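Local coordinates for putative Zn-dependent Alcohol Dehydrogenase (Rhodobacter sphaeroides, PDB 3IV6), which binds S-adenosylmethionine in a Rossmann-like domain and, despite its dehydrogenase name, is probably an S-adenosylmethionine-dependent methyltransferase, at residues N232-E244 / A248-R259. Sequence-based numbering, arbitrary orientation.
Sequences NARGYVTLEKAVE and APNTMLYQFSRR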
ATOM      1  N   ASN A 232      -7.470  17.874   0.658  1.00 43.10           N
ATOM      2  CA  ASN A 232      -7.276  19.131   1.360  1.00 50.15           C
ATOM      3  C   ASN A 232      -8.580  19.675   1.903  1.00 53.09           C
ATOM      4  O   ASN A 232      -8.674  20.822   2.370  1.00 50.91           O
ATOM      5  CB  ASN A 232      -6.587  20.130   0.453  1.00 46.24           C
ATOM      6  CG  ASN A 232      -5.168  19.746   0.198  1.00 46.89           C
ATOM      7  OD1 ASN A 232      -4.258  20.178   0.916  1.00 48.02           O
ATOM      8  ND2 ASN A 232      -4.964  18.870  -0.789  1.00 40.11           N
ATOM      9  N   ALA A 233      -9.578  18.807   1.864  1.00 50.62           N
ATOM     10  CA  ALA A 233     -10.919  19.173   2.260  1.00 57.61           C
ATOM     11  C   ALA A 233     -10.941  19.537   3.735  1.00 63.48           C
ATOM     12  O   ALA A 233     -11.842  20.251   4.182  1.00 66.47           O
ATOM     13  CB  ALA A 233     -11.908  18.041   1.960  1.00 46.47           C
ATOM     14  N   ARG A 234      -9.960  19.060   4.498  1.00 55.49           N
ATOM     15  CA  ARG A 234      -9.978  19.330   5.931  1.00 50.85           C
ATOM     16  C   ARG A 234      -8.698  20.006   6.417  1.00 49.70           C
ATOM     17  O   ARG A 234      -8.195  19.704   7.489  1.00 50.53           O
ATOM     18  CB  ARG A 234     -10.352  18.071   6.740  1.00 48.73           C
ATOM     19  CG  ARG A 234     -11.668  17.399   6.250  1.00 66.69           C
ATOM     20  CD  ARG A 234     -12.446  16.611   7.330  1.00 88.24           C
ATOM     21  NE  ARG A 234     -12.164  15.164   7.371  1.00 94.88           N
ATOM     22  CZ  ARG A 234     -13.000  14.199   6.963  1.00 93.47           C
ATOM     23  NH1 ARG A 234     -14.193  14.497   6.454  1.00 96.79           N
ATOM     24  NH2 ARG A 234     -12.642  12.920   7.065  1.00 71.76           N
ATOM     25  N   GLY A 235      -8.196  20.959   5.638  1.00 49.07           N
ATOM     26  CA  GLY A 235      -6.967  21.640   5.996  1.00 43.50           C
ATOM     27  C   GLY A 235      -5.963  21.396   4.902  1.00 52.04           C
ATOM     28  O   GLY A 235      -6.069  20.412   4.177  1.00 53.03           O
ATOM     29  N   TYR A 236      -4.990  22.280   4.753  1.00 51.68           N
ATOM     30  CA  TYR A 236      -4.100  22.145   3.617  1.00 49.75           C
ATOM     31  C   TYR A 236      -2.853  21.329   3.919  1.00 47.66           C
ATOM     32  O   TYR A 236      -2.227  21.461   4.988  1.00 49.00           O
ATOM     33  CB  TYR A 236      -3.759  23.512   3.046  1.00 58.24           C
ATOM     34  CG  TYR A 236      -4.907  24.147   2.276  1.00 62.70           C
ATOM     35  CD1 TYR A 236      -5.347  23.599   1.074  1.00 64.99           C
ATOM     36  CD2 TYR A 236      -5.543  25.296   2.742  1.00 60.41           C
ATOM     37  CE1 TYR A 236      -6.397  24.169   0.359  1.00 68.57           C
ATOM     38  CE2 TYR A 236      -6.586  25.873   2.039  1.00 64.32           C
ATOM     39  CZ  TYR A 236      -7.015  25.305   0.841  1.00 77.41           C
ATOM     40  OH  TYR A 236      -8.058  25.865   0.112  1.00 79.79           O
ATOM     41  N   VAL A 237      -2.510  20.487   2.948  1.00 40.52           N
ATOM     42  CA  VAL A 237      -1.436  19.499   3.046  1.00 30.94           C
ATOM     43  C   VAL A 237      -0.101  20.032   2.562  1.00 31.83           C
ATOM     44  O   VAL A 237      -0.036  20.846   1.649  1.00 33.32           O
ATOM     45  CB  VAL A 237      -1.825  18.294   2.187  1.00 34.46           C
ATOM     46  CG1 VAL A 237      -0.647  17.391   1.907  1.00 26.44           C
ATOM     47  CG2 VAL A 237      -3.006  17.555   2.817  1.00 33.49           C
ATOM     48  N   THR A 238       0.979  19.554   3.162  1.00 34.11           N
ATOM     49  CA  THR A 238       2.303  20.090   2.888  1.00 32.52           C
ATOM     50  C   THR A 238       3.242  18.949   2.539  1.00 36.44           C
ATOM     51  O   THR A 238       3.453  18.053   3.334  1.00 40.18           O
ATOM     52  CB  THR A 238       2.852  20.780   4.144  1.00 39.31           C
ATOM     53  OG1 THR A 238       1.972  21.850   4.527  1.00 45.47           O
ATOM     54  CG2 THR A 238       4.285  21.274   3.943  1.00 31.56           C
ATOM     55  N   LEU A 239       3.838  18.966   1.362  1.00 35.46           N
ATOM     56  CA  LEU A 239       4.816  17.927   1.092  1.00 34.35           C
ATOM     57  C   LEU A 239       6.213  18.354   1.595  1.00 39.92           C
ATOM     58  O   LEU A 239       6.890  19.191   0.980  1.00 40.58           O
ATOM     59  CB  LEU A 239       4.817  17.550  -0.384  1.00 26.98           C
ATOM     60  CG  LEU A 239       5.862  16.494  -0.744  1.00 30.48           C
ATOM     61  CD1 LEU A 239       5.687  15.163  -0.013  1.00 27.94           C
ATOM     62  CD2 LEU A 239       5.958  16.271  -2.253  1.00 29.25           C
ATOM     63  N   GLU A 240       6.617  17.780   2.721  1.00 33.36           N
ATOM     64  CA  GLU A 240       7.874  18.108   3.366  1.00 31.63           C
ATOM     65  C   GLU A 240       9.067  17.550   2.640  1.00 37.03           C
ATOM     66  O   GLU A 240      10.124  18.182   2.581  1.00 44.23           O
ATOM     67  CB  GLU A 240       7.878  17.568   4.780  1.00 35.87           C
ATOM     68  CG  GLU A 240       6.761  18.200   5.619  1.00 43.24           C
ATOM     69  CD  GLU A 240       6.533  17.555   6.953  1.00 35.83           C
ATOM     70  OE1 GLU A 240       7.411  16.863   7.470  1.00 42.13           O
ATOM     71  OE2 GLU A 240       5.452  17.750   7.494  1.00 44.33           O
ATOM     72  N   LYS A 241       8.930  16.359   2.085  1.00 35.86           N
ATOM     73  CA  LYS A 241      10.009  15.830   1.259  1.00 35.21           C
ATOM     74  C   LYS A 241       9.627  14.615   0.466  1.00 32.87           C
ATOM     75  O   LYS A 241       8.543  14.055   0.641  1.00 36.61           O
ATOM     76  CB  LYS A 241      11.329  15.627   2.035  1.00 39.78           C
ATOM     77  CG  LYS A 241      11.341  14.572   3.108  1.00 38.32           C
ATOM     78  CD  LYS A 241      12.736  14.435   3.689  1.00 34.08           C
ATOM     79  CE  LYS A 241      12.800  13.413   4.804  1.00 43.42           C
ATOM     80  NZ  LYS A 241      14.218  13.017   5.131  1.00 55.31           N
ATOM     81  N   ALA A 242      10.532  14.220  -0.414  1.00 33.96           N
ATOM     82  CA  ALA A 242      10.271  13.148  -1.351  1.00 33.56           C
ATOM     83  C   ALA A 242      11.601  12.547  -1.736  1.00 30.40           C
ATOM     84  O   ALA A 242      12.396  13.194  -2.375  1.00 37.12           O
ATOM     85  CB  ALA A 242       9.573  13.693  -2.559  1.00 28.29           C
ATOM     86  N   VAL A 243      11.845  11.308  -1.361  1.00 25.05           N
ATOM     87  CA  VAL A 243      13.142  10.730  -1.633  1.00 32.84           C
ATOM     88  C   VAL A 243      13.110   9.430  -2.465  1.00 34.63           C
ATOM     89  O   VAL A 243      12.350   8.525  -2.171  1.00 32.15           O
ATOM     90  CB  VAL A 243      13.834  10.479  -0.299  1.00 29.33           C
ATOM     91  CG1 VAL A 243      15.224   9.939  -0.514  1.00 28.70           C
ATOM     92  CG2 VAL A 243      13.875  11.765   0.422  1.00 30.36           C
ATOM     93  N   GLU A 244      13.947   9.370  -3.496  1.00 32.95           N
ATOM     94  CA  GLU A 244      14.059   8.173  -4.322  1.00 39.75           C
ATOM     95  C   GLU A 244      14.798   7.061  -3.585  1.00 37.24           C
ATOM     96  O   GLU A 244      15.957   7.224  -3.201  1.00 35.56           O
ATOM     97  CB  GLU A 244      14.768   8.495  -5.638  1.00 46.79           C
ATOM     98  CG  GLU A 244      16.178   9.040  -5.467  1.00 68.31           C
ATOM     99  CD  GLU A 244      16.875   9.278  -6.792  1.00 93.19           C
ATOM    100  OE1 GLU A 244      17.706  10.208  -6.869  1.00 91.08           O
ATOM    101  OE2 GLU A 244      16.592   8.536  -7.755  1.00 90.14           O
ATOM    102  N   ALA A 248      14.413  -0.398  -3.777  1.00 39.13           N
ATOM    103  CA  ALA A 248      13.142  -0.665  -4.438  1.00 33.60           C
ATOM    104  C   ALA A 248      13.110  -0.057  -5.837  1.00 32.67           C
ATOM    105  O   ALA A 248      13.952   0.770  -6.184  1.00 32.05           O
ATOM    106  CB  ALA A 248      11.987  -0.136  -3.602  1.00 35.75           C
ATOM    107  N   PRO A 249      12.133  -0.475  -6.636  1.00 43.08           N
ATOM    108  CA  PRO A 249      12.135  -0.184  -8.073  1.00 42.08           C
ATOM    109  C   PRO A 249      11.497   1.166  -8.380  1.00 38.04           C
ATOM    110  O   PRO A 249      10.275   1.299  -8.312  1.00 42.71           O
ATOM    111  CB  PRO A 249      11.282  -1.312  -8.654  1.00 46.30           C
ATOM    112  CG  PRO A 249      11.459  -2.439  -7.700  1.00 45.86           C
ATOM    113  CD  PRO A 249      11.586  -1.810  -6.341  1.00 50.00           C
ATOM    114  N   ASN A 250      12.322   2.155  -8.711  1.00 34.01           N
ATOM    115  CA  ASN A 250      11.830   3.494  -9.010  1.00 34.49           C
ATOM    116  C   ASN A 250      10.776   3.959  -8.011  1.00 33.25           C
ATOM    117  O   ASN A 250       9.695   4.405  -8.396  1.00 30.73           O
ATOM    118  CB  ASN A 250      11.268   3.554 -10.432  1.00 36.87           C
ATOM    119  CG  ASN A 250      11.283   4.958 -11.006  1.00 49.98           C
ATOM    120  OD1 ASN A 250      12.251   5.699 -10.839  1.00 49.33           O
ATOM    121  ND2 ASN A 250      10.205   5.329 -11.687  1.00 44.90           N
ATOM    122  N   THR A 251      11.097   3.849  -6.726  1.00 31.38           N
ATOM    123  CA  THR A 251      10.107   4.027  -5.671  1.00 28.66           C
ATOM    124  C   THR A 251      10.401   5.275  -4.844  1.00 28.80           C
ATOM    125  O   THR A 251      11.421   5.352  -4.160  1.00 30.91           O
ATOM    126  CB  THR A 251      10.052   2.805  -4.736  1.00 33.08           C
ATOM    127  OG1 THR A 251       9.338   1.740  -5.377  1.00 31.95           O
ATOM    128  CG2 THR A 251       9.357   3.162  -3.431  1.00 27.39           C
HETATM  129  N   MSE A 252       9.500   6.249  -4.913  1.00 25.48           N
HETATM  130  CA  MSE A 252       9.668   7.501  -4.183  1.00 25.33           C
HETATM  131  C   MSE A 252       8.931   7.465  -2.849  1.00 27.67           C
HETATM  132  O   MSE A 252       7.761   7.085  -2.785  1.00 26.30           O
HETATM  133  CB  MSE A 252       9.176   8.680  -5.024  1.00 26.11           C
HETATM  134  CG  MSE A 252       9.448  10.041  -4.403  1.00 34.33           C
HETATM  135 SE   MSE A 252      10.991  10.934  -5.194  0.63 45.08          SE
HETATM  136  CE  MSE A 252      10.458  10.857  -7.068  1.00 30.33           C
ATOM    137  N   LEU A 253       9.622   7.862  -1.786  1.00 29.82           N
ATOM    138  CA  LEU A 253       9.003   7.986  -0.471  1.00 24.43           C
ATOM    139  C   LEU A 253       8.621   9.433  -0.176  1.00 23.30           C
ATOM    140  O   LEU A 253       9.429  10.345  -0.344  1.00 26.18           O
ATOM    141  CB  LEU A 253       9.943   7.459   0.615  1.00 26.16           C
ATOM    142  CG  LEU A 253       9.537   7.748   2.061  1.00 24.68           C
ATOM    143  CD1 LEU A 253       8.116   7.273   2.326  1.00 22.44           C
ATOM    144  CD2 LEU A 253      10.512   7.101   3.033  1.00 18.10           C
ATOM    145  N   TYR A 254       7.383   9.634   0.264  1.00 24.14           N
ATOM    146  CA  TYR A 254       6.825  10.983   0.404  1.00 28.31           C
ATOM    147  C   TYR A 254       6.446  11.206   1.824  1.00 28.28           C
ATOM    148  O   TYR A 254       5.680  10.411   2.377  1.00 29.50           O
ATOM    149  CB  TYR A 254       5.530  11.161  -0.402  1.00 24.02           C
ATOM    150  CG  TYR A 254       5.730  10.999  -1.858  1.00 23.43           C
ATOM    151  CD1 TYR A 254       5.830  12.112  -2.688  1.00 23.56           C
ATOM    152  CD2 TYR A 254       5.857   9.732  -2.416  1.00 22.54           C
ATOM    153  CE1 TYR A 254       6.028  11.977  -4.046  1.00 24.92           C
ATOM    154  CE2 TYR A 254       6.063   9.572  -3.799  1.00 26.67           C
ATOM    155  CZ  TYR A 254       6.153  10.711  -4.610  1.00 30.62           C
ATOM    156  OH  TYR A 254       6.375  10.610  -5.962  1.00 31.14           O
ATOM    157  N   GLN A 255       6.949  12.304   2.388  1.00 29.34           N
ATOM    158  CA  GLN A 255       6.668  12.686   3.767  1.00 25.82           C
ATOM    159  C   GLN A 255       5.815  13.939   3.718  1.00 25.92           C
ATOM    160  O   GLN A 255       6.188  14.943   3.109  1.00 28.06           O
ATOM    161  CB  GLN A 255       7.973  12.911   4.532  1.00 22.88           C
ATOM    162  CG  GLN A 255       7.806  13.583   5.889  1.00 23.62           C
ATOM    163  CD  GLN A 255       9.101  13.602   6.674  1.00 27.48           C
ATOM    164  OE1 GLN A 255       9.830  12.615   6.700  1.00 27.55           O
ATOM    165  NE2 GLN A 255       9.401  14.733   7.315  1.00 30.19           N
ATOM    166  N   PHE A 256       4.644  13.867   4.327  1.00 22.82           N
ATOM    167  CA  PHE A 256       3.692  14.972   4.274  1.00 22.01           C
ATOM    168  C   PHE A 256       2.849  15.100   5.545  1.00 26.80           C
ATOM    169  O   PHE A 256       2.789  14.201   6.395  1.00 27.43           O
ATOM    170  CB  PHE A 256       2.794  14.888   3.020  1.00 23.43           C
ATOM    171  CG  PHE A 256       1.940  13.617   2.912  1.00 25.69           C
ATOM    172  CD1 PHE A 256       0.589  13.629   3.286  1.00 28.70           C
ATOM    173  CD2 PHE A 256       2.458  12.417   2.418  1.00 27.02           C
ATOM    174  CE1 PHE A 256      -0.234  12.479   3.165  1.00 21.89           C
ATOM    175  CE2 PHE A 256       1.635  11.271   2.313  1.00 22.18           C
ATOM    176  CZ  PHE A 256       0.300  11.319   2.673  1.00 20.75           C
ATOM    177  N   SER A 257       2.170  16.224   5.659  1.00 29.71           N
ATOM    178  CA  SER A 257       1.446  16.521   6.878  1.00 34.05           C
ATOM    179  C   SER A 257       0.470  17.634   6.566  1.00 32.96           C
ATOM    180  O   SER A 257       0.538  18.195   5.469  1.00 33.65           O
ATOM    181  CB  SER A 257       2.430  17.004   7.920  1.00 31.77           C
ATOM    182  OG  SER A 257       3.095  18.111   7.377  1.00 33.05           O
ATOM    183  N   ARG A 258      -0.451  17.917   7.492  1.00 27.56           N
ATOM    184  CA  ARG A 258      -1.263  19.109   7.380  1.00 38.57           C
ATOM    185  C   ARG A 258      -1.337  19.713   8.758  1.00 45.17           C
ATOM    186  O   ARG A 258      -1.733  19.037   9.701  1.00 51.07           O
ATOM    187  CB  ARG A 258      -2.663  18.833   6.801  1.00 34.25           C
ATOM    188  CG  ARG A 258      -3.533  17.964   7.653  1.00 39.41           C
ATOM    189  CD  ARG A 258      -4.943  18.469   7.664  1.00 42.02           C
ATOM    190  NE  ARG A 258      -5.906  17.449   7.227  1.00 44.46           N
ATOM    191  CZ  ARG A 258      -6.385  16.466   7.997  1.00 41.75           C
ATOM    192  NH1 ARG A 258      -7.275  15.616   7.485  1.00 39.92           N
ATOM    193  NH2 ARG A 258      -5.975  16.324   9.266  1.00 38.64           N
ATOM    194  N   ARG A 259      -0.941  20.973   8.889  1.00 47.71           N
ATOM    195  CA  ARG A 259      -1.015  21.629  10.193  1.00 63.88           C
ATOM    196  C   ARG A 259      -1.530  23.045  10.022  1.00 66.99           C
ATOM    197  O   ARG A 259      -1.527  23.560   8.905  1.00 69.19           O
ATOM    198  CB  ARG A 259       0.359  21.627  10.890  1.00 63.16           C
ATOM    199  CG  ARG A 259       1.098  20.273  10.894  1.00 49.64           C
ATOM    200  CD  ARG A 259       2.485  20.368  11.561  1.00 55.88           C
ATOM    201  NE  ARG A 259       3.111  19.058  11.766  1.00 55.90           N
ATOM    202  CZ  ARG A 259       4.130  18.571  11.053  1.00 57.80           C
ATOM    203  NH1 ARG A 259       4.657  19.291  10.074  1.00 60.54           N
ATOM    204  NH2 ARG A 259       4.626  17.361  11.312  1.00 53.76           N
TER
HETATM  205  O   HOH W   1      -7.239  17.965   4.541  1.00 37.25           O
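Glu240 and Lys241 both face Gln255, the signature of a classic beta bulge, here worked into an antiparallel hairpin whose strand axes run 161° apart. Gln255 O accepts from both residues of the bulge, weakly from Glu240 N and more nearly straight from Lys241 N, while Gln255 N returns a bond to Lys241 O at 2.9 Å. Regular pairing continues on either side, through Thr238 with Ser257 and Val243 with Leu253.

Side-chain polar contacts gather where the bulge turns Glu240 toward the neighbouring strand. Its carboxylate is shared: OE1 takes an almost straight bond of 2.9 Å from Gln255 NE2. It lies in the amide plane, although the carboxylate and amide planes stand 85° apart. OE2 forms a salt bridge with Arg259 NH1 at 3.1 Å, the N-H bond within it being bent and weak; Ser257 OG is modelled so close to OE2 that the detail of this bond is doubtful. Gln255 CG lies anti to its backbone N (chi1 168°), and the extended chain carries the amide to this acid; Arg259 is anchored further by NE on Ser141 O. At the hairpin's open end, a water joins Arg234 N and Gly235 O to Arg258 NE.

The face bearing Val237, Leu239, Ala242, Tyr254 and Phe256 is largely apolar. Leu239 CD1 meets the edge of the Tyr254 ring and lies 4.2 Å from Phe256 CB, Val237 CG1 reaches Phe256 CD1 obliquely, and Ala242 CB sits 4.1 Å from the selenium of Met252. Helices 125-139 and 219-226 pack against this side.

In the order 3-2-1-4-5-7-6, strand 251-258 is the one antiparallel strand, inserted between 143-149 and outermost 237-244, as in class I methyltransferases; the bulge's chemistry implies a carboxylate whose negative charge is probably favoured by the Gln255 amide and Arg259.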